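PDB 5CO1: protocadherin-19 isoform 1 from Danio rerio, which appears to mediate calcium-dependent homophilic cell adhesion in complex with the cadherin cdh2, having little adhesive activity alone, and is essential for early neurulation in the anterior neural plate. Local coordinates for residues V11-N16 against I64-V69. Numbering follows the deposited sequence.
Sequences VNVLEN and ITVNGV. With CA (calcium ion), chain F; CA (calcium ion), chain E.
Val13 and Val66 meet through one methyl each, CG1 of Val13 lying 4.4 Å from CG2 of Val66. Both side chains start out toward the opposite segment, and a CA–CA separation of 9.1 Å between Val13 and Val66 is too wide for backbone pairing; no hydrogen bond crosses between the segments. Long as the approach is, the valine pair is buried: Leu70 also lies against Val13, while Val23 and Thr21 cover Val66. The distances fit the face-to-face packing of two sheets in the Greek-key β-sandwich of a cadherin repeat. Strand 8-14 edges one sheet, bonded through its backbone to strand 94-103, and strand 63-66 lies between strands 22-25 and 55-57 in the facing sheet. Beyond the strands the backbones draw closer, to 6.0 Å between the CA atoms of Asn16 and Val69. The side-chain approach there is similar, OD1 of Asn16 standing 4.3 Å from CG1 of Val69, but both residues are exposed to solvent. The amide's ND2 donates to Asp107 OD2, and its OD1 lies 2.9 Å from water 2, a ligand of the chain E calcium ion. Between the two touching points, Glu15 turns to the calcium sites. With chi1 at 72° its CG is flanked by both the backbone N and C, and the chain then runs straight (chi2 175°), carrying the carboxylate to two calcium ions: OE2 binds the chain F ion at 2.3 Å and OE1 the chain E ion at 2.5 Å. OE1 also accepts the backbone N-H of His72, and Asp104, Ile105 and Asp143 complete the chain F site with Glu73 and Asp107.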
ATOM      1  N   VAL A  11       4.687  -9.151  17.399  1.00 52.05           N
ATOM      2  CA  VAL A  11       5.762  -9.574  16.524  1.00 53.84           C
ATOM      3  C   VAL A  11       5.612  -8.760  15.274  1.00 49.74           C
ATOM      4  O   VAL A  11       4.503  -8.374  14.923  1.00 41.87           O
ATOM      5  CB  VAL A  11       5.711 -11.081  16.163  1.00 53.21           C
ATOM      6  CG1 VAL A  11       6.353 -11.905  17.262  1.00 57.58           C
ATOM      7  CG2 VAL A  11       4.283 -11.524  16.014  1.00 56.32           C
ATOM      8  N   ASN A  12       6.753  -8.374  14.717  1.00 44.49           N
ATOM      9  CA  ASN A  12       6.791  -7.713  13.456  1.00 42.79           C
ATOM     10  C   ASN A  12       7.085  -8.705  12.359  1.00 43.58           C
ATOM     11  O   ASN A  12       7.989  -9.530  12.486  1.00 41.28           O
ATOM     12  CB  ASN A  12       7.862  -6.661  13.509  1.00 43.20           C
ATOM     13  CG  ASN A  12       7.492  -5.521  14.425  1.00 42.43           C
ATOM     14  OD1 ASN A  12       6.357  -5.069  14.423  1.00 47.03           O
ATOM     15  ND2 ASN A  12       8.442  -5.066  15.225  1.00 41.72           N
ATOM     16  N   VAL A  13       6.388  -8.544  11.235  1.00 41.17           N
ATOM     17  CA  VAL A  13       6.647  -9.364  10.103  1.00 37.69           C
ATOM     18  C   VAL A  13       6.531  -8.590   8.833  1.00 37.27           C
ATOM     19  O   VAL A  13       5.558  -7.903   8.643  1.00 40.63           O
ATOM     20  CB  VAL A  13       5.670 -10.504  10.028  1.00 40.59           C
ATOM     21  CG1 VAL A  13       5.929 -11.294   8.771  1.00 43.73           C
ATOM     22  CG2 VAL A  13       5.868 -11.401  11.221  1.00 42.45           C
ATOM     23  N   LEU A  14       7.493  -8.771   7.931  1.00 36.00           N
ATOM     24  CA  LEU A  14       7.529  -8.059   6.669  1.00 38.35           C
ATOM     25  C   LEU A  14       6.326  -8.463   5.844  1.00 41.32           C
ATOM     26  O   LEU A  14       5.976  -9.643   5.825  1.00 40.24           O
ATOM     27  CB  LEU A  14       8.793  -8.412   5.877  1.00 38.09           C
ATOM     28  CG  LEU A  14       9.844  -7.404   6.159  1.00 43.66           C
ATOM     29  CD1 LEU A  14      11.123  -7.722   5.435  1.00 44.57           C
ATOM     30  CD2 LEU A  14       9.284  -6.067   5.718  1.00 51.63           C
ATOM     31  N   GLU A  15       5.727  -7.528   5.124  1.00 41.61           N
ATOM     32  CA  GLU A  15       4.765  -7.951   4.130  1.00 50.06           C
ATOM     33  C   GLU A  15       5.499  -8.685   3.043  1.00 48.78           C
ATOM     34  O   GLU A  15       6.702  -8.508   2.884  1.00 46.09           O
ATOM     35  CB  GLU A  15       3.931  -6.806   3.560  1.00 48.93           C
ATOM     36  CG  GLU A  15       4.633  -5.856   2.623  1.00 46.27           C
ATOM     37  CD  GLU A  15       3.669  -4.843   2.049  1.00 48.80           C
ATOM     38  OE1 GLU A  15       2.559  -5.257   1.629  1.00 47.86           O
ATOM     39  OE2 GLU A  15       3.981  -3.632   2.091  1.00 49.30           O
ATOM     40  N   ASN A  16       4.788  -9.662   2.485  1.00 50.11           N
ATOM     41  CA  ASN A  16       5.243 -10.489   1.369  1.00 50.12           C
ATOM     42  C   ASN A  16       6.273 -11.503   1.825  1.00 51.05           C
ATOM     43  O   ASN A  16       6.963 -12.113   1.024  1.00 54.08           O
ATOM     44  CB  ASN A  16       5.767  -9.633   0.224  1.00 53.16           C
ATOM     45  CG  ASN A  16       4.703  -8.668  -0.332  1.00 59.91           C
ATOM     46  OD1 ASN A  16       3.491  -8.925  -0.275  1.00 52.51           O
ATOM     47  ND2 ASN A  16       5.166  -7.532  -0.860  1.00 60.18           N
ATOM     48  N   ILE A  64       4.145 -20.724  15.285  1.00 53.05           N
ATOM     49  CA  ILE A  64       3.295 -20.112  14.246  1.00 52.06           C
ATOM     50  C   ILE A  64       4.172 -19.670  13.082  1.00 49.39           C
ATOM     51  O   ILE A  64       5.281 -19.191  13.277  1.00 52.21           O
ATOM     52  CB  ILE A  64       2.521 -18.884  14.781  1.00 52.10           C
ATOM     53  CG1 ILE A  64       1.546 -19.257  15.900  1.00 52.62           C
ATOM     54  CG2 ILE A  64       1.751 -18.208  13.678  1.00 49.21           C
ATOM     55  CD1 ILE A  64       1.130 -18.066  16.738  1.00 53.49           C
ATOM     56  N   THR A  65       3.700 -19.919  11.872  1.00 54.88           N
ATOM     57  CA  THR A  65       4.430 -19.577  10.650  1.00 54.91           C
ATOM     58  C   THR A  65       3.471 -18.851   9.746  1.00 54.37           C
ATOM     59  O   THR A  65       2.249 -18.920   9.939  1.00 47.79           O
ATOM     60  CB  THR A  65       4.962 -20.810   9.883  1.00 57.28           C
ATOM     61  OG1 THR A  65       4.001 -21.879   9.930  1.00 61.56           O
ATOM     62  CG2 THR A  65       6.277 -21.285  10.493  1.00 60.00           C
ATOM     63  N   VAL A  66       4.037 -18.090   8.819  1.00 55.12           N
ATOM     64  CA  VAL A  66       3.258 -17.510   7.745  1.00 64.12           C
ATOM     65  C   VAL A  66       2.706 -18.611   6.824  1.00 59.41           C
ATOM     66  O   VAL A  66       3.401 -19.577   6.527  1.00 54.01           O
ATOM     67  CB  VAL A  66       4.109 -16.503   6.940  1.00 64.68           C
ATOM     68  CG1 VAL A  66       3.293 -15.932   5.790  1.00 61.55           C
ATOM     69  CG2 VAL A  66       4.591 -15.379   7.851  1.00 62.31           C
ATOM     70  N   ASN A  67       1.430 -18.499   6.465  1.00 64.10           N
ATOM     71  CA  ASN A  67       0.763 -19.526   5.643  1.00 78.46           C
ATOM     72  C   ASN A  67       0.117 -19.032   4.355  1.00 79.00           C
ATOM     73  O   ASN A  67      -0.229 -19.833   3.492  1.00 85.56           O
ATOM     74  CB  ASN A  67      -0.298 -20.271   6.452  1.00 80.68           C
ATOM     75  CG  ASN A  67      -0.576 -21.670   5.905  1.00 91.16           C
ATOM     76  OD1 ASN A  67       0.349 -22.439   5.619  1.00 80.41           O
ATOM     77  ND2 ASN A  67      -1.856 -22.009   5.771  1.00 99.88           N
ATOM     78  N   GLY A  68      -0.064 -17.725   4.225  1.00 75.47           N
ATOM     79  CA  GLY A  68      -0.543 -17.161   2.973  1.00 79.32           C
ATOM     80  C   GLY A  68       0.110 -15.824   2.727  1.00 80.54           C
ATOM     81  O   GLY A  68       0.993 -15.423   3.473  1.00 80.00           O
ATOM     82  N   VAL A  69      -0.348 -15.111   1.707  1.00 73.80           N
ATOM     83  CA  VAL A  69       0.333 -13.910   1.287  1.00 68.52           C
ATOM     84  C   VAL A  69      -0.060 -12.729   2.147  1.00 67.31           C
ATOM     85  O   VAL A  69      -1.179 -12.239   2.031  1.00 70.51           O
ATOM     86  CB  VAL A  69       0.037 -13.568  -0.174  1.00 71.26           C
ATOM     87  CG1 VAL A  69       0.787 -12.310  -0.565  1.00 68.63           C
ATOM     88  CG2 VAL A  69       0.452 -14.724  -1.069  1.00 76.33           C
TER
HETATM   89 CA    CA F1002       3.448  -1.871   0.739  1.00 47.62          CA
HETATM   90 CA    CA E1001       1.502  -5.057  -0.577  1.00 63.26          CA
HETATM   91  O   HOH W   1       0.316  -4.401  -2.548  1.00 63.64           O
HETATM   92  O   HOH W   2       1.245  -7.276  -0.918  1.00 57.15           O